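Local coordinates for protein putative PTS system, cellobiose-specific IIA component (Streptococcus mutans, PDB 3L8R) that probably relays a phosphoryl group from HPr to the sugar-specific IIB component in cellobiose uptake, as the trimeric IIA component of the phosphotransferase system, at residues A[38-41]-A[42-45]. Sequence-based numbering, arbitrary orientation.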
loop_
_atom_site.group_PDB
_atom_site.type_symbol
_atom_site.label_atom_id
_atom_site.label_comp_id
_atom_site.label_asym_id
_atom_site.label_seq_id
_atom_site.Cartn_x
_atom_site.Cartn_y
_atom_site.Cartn_z
ATOM N N ARG A 38 1.184 1.120 12.911
ATOM C CA ARG A 38 2.203 0.337 12.243
ATOM C C ARG A 38 3.240 -0.200 13.186
ATOM O O ARG A 38 3.701 -1.330 13.019
ATOM C CB ARG A 38 2.886 1.073 11.105
ATOM C CG ARG A 38 3.419 0.100 10.064
ATOM C CD ARG A 38 4.333 0.860 9.063
ATOM N NE ARG A 38 4.526 0.136 7.819
ATOM C CZ ARG A 38 3.779 0.275 6.725
ATOM N NH1 ARG A 38 2.779 1.144 6.646
ATOM N NH2 ARG A 38 4.095 -0.442 5.677
ATOM N N SER A 39 3.665 0.586 14.168
ATOM C CA SER A 39 4.682 0.053 15.059
ATOM C C SER A 39 4.082 -1.060 15.892
ATOM O O SER A 39 4.779 -1.997 16.267
ATOM C CB SER A 39 5.295 1.130 15.947
ATOM O OG SER A 39 4.397 1.512 16.978
ATOM N N ILE A 40 2.787 -0.988 16.157
ATOM C CA ILE A 40 2.205 -2.027 16.970
ATOM C C ILE A 40 2.103 -3.294 16.163
ATOM O O ILE A 40 2.305 -4.422 16.697
ATOM C CB ILE A 40 0.851 -1.651 17.602
ATOM C CG1 ILE A 40 1.002 -0.478 18.565
ATOM C CG2 ILE A 40 0.342 -2.815 18.418
ATOM C CD1 ILE A 40 -0.246 0.353 18.648
ATOM N N VAL A 41 1.812 -3.135 14.875
ATOM C CA VAL A 41 1.735 -4.327 14.053
ATOM C C VAL A 41 3.086 -5.026 14.058
ATOM O O VAL A 41 3.147 -6.264 14.130
ATOM C CB VAL A 41 1.290 -4.042 12.618
ATOM C CG1 VAL A 41 1.468 -5.307 11.782
ATOM C CG2 VAL A 41 -0.145 -3.571 12.598
ATOM N N HIS A 42 4.164 -4.234 13.971
ATOM C CA HIS A 42 5.515 -4.785 14.027
ATOM C C HIS A 42 5.806 -5.466 15.360
ATOM O O HIS A 42 6.374 -6.530 15.390
ATOM C CB HIS A 42 6.573 -3.741 13.715
ATOM C CG HIS A 42 6.783 -3.547 12.256
ATOM N ND1 HIS A 42 7.421 -4.488 11.474
ATOM C CD2 HIS A 42 6.415 -2.540 11.427
ATOM C CE1 HIS A 42 7.450 -4.061 10.221
ATOM N NE2 HIS A 42 6.846 -2.881 10.166
ATOM N N GLU A 43 5.345 -4.889 16.452
ATOM C CA GLU A 43 5.303 -5.618 17.732
ATOM C C GLU A 43 4.656 -6.988 17.536
ATOM O O GLU A 43 5.289 -8.009 17.825
ATOM C CB GLU A 43 4.602 -4.810 18.827
ATOM C CG GLU A 43 5.265 -3.486 19.149
ATOM C CD GLU A 43 4.828 -2.936 20.493
ATOM O OE1 GLU A 43 3.933 -2.080 20.574
ATOM O OE2 GLU A 43 5.401 -3.386 21.502
ATOM N N ALA A 44 3.459 -7.039 16.956
ATOM C CA ALA A 44 2.862 -8.350 16.720
ATOM C C ALA A 44 3.802 -9.240 15.904
ATOM O O ALA A 44 3.897 -10.439 16.189
ATOM C CB ALA A 44 1.503 -8.254 16.083
ATOM N N PHE A 45 4.500 -8.691 14.894
ATOM C CA PHE A 45 5.477 -9.516 14.190
ATOM C C PHE A 45 6.638 -9.959 15.089
ATOM O O PHE A 45 7.172 -11.045 14.916
ATOM C CB PHE A 45 6.027 -8.825 12.958
ATOM C CG PHE A 45 5.106 -8.864 11.770
ATOM C CD1 PHE A 45 4.641 -10.094 11.238
ATOM C CD2 PHE A 45 4.705 -7.686 11.154
ATOM C CE1 PHE A 45 3.800 -10.127 10.134
ATOM C CE2 PHE A 45 3.876 -7.722 10.058
ATOM C CZ PHE A 45 3.422 -8.947 9.538
HETATM O O HOH W 1 4.429 0.745 19.616
#
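H42 lies one turn beyond R38, and its side chain can be followed back over that turn. CB is 3.6 Å from S39 O. With CG anti to its own carbonyl carbon (chi1 -83°), the imidazole is directed back toward R38, where CD2 comes within 3.4 Å of R38 O, the carbonyl that also accepts H42 N at 3.1 Å with an N-H...O angle of 162°. CD2 then meets the aliphatic part of R38, 4.2 Å from its CG. At the tip, NE2 approaches the guanidinium obliquely, 4.5 Å from R38 NE. One carboxylate serves both groups: OE2 of E108 of the second subunit forms a salt bridge with R38 NH2, and its OE1 is hydrogen-bonded to H42 NE2; its negative charge may stabilise a protonated imidazole. This turn belongs to helix 20-49 of the three-helix IIA subunit, and these polar ends mark its subunit interface, the R38 side chain about 9 Å from that of H95, the predicted phosphohistidine. V41 and F45 extend side by side, with V41 CG1 3.8 Å from F45 CE2; both also pack against helix 91-118, through L106 for V41 and through A110 and M113 for F45. On the exposed side, a water donates to S39 OG at 2.7 Å and to E43 OE1 at 3.0 Å, bridging residues four apart, while S39 OG is also hydrogen-bonded to N36 O.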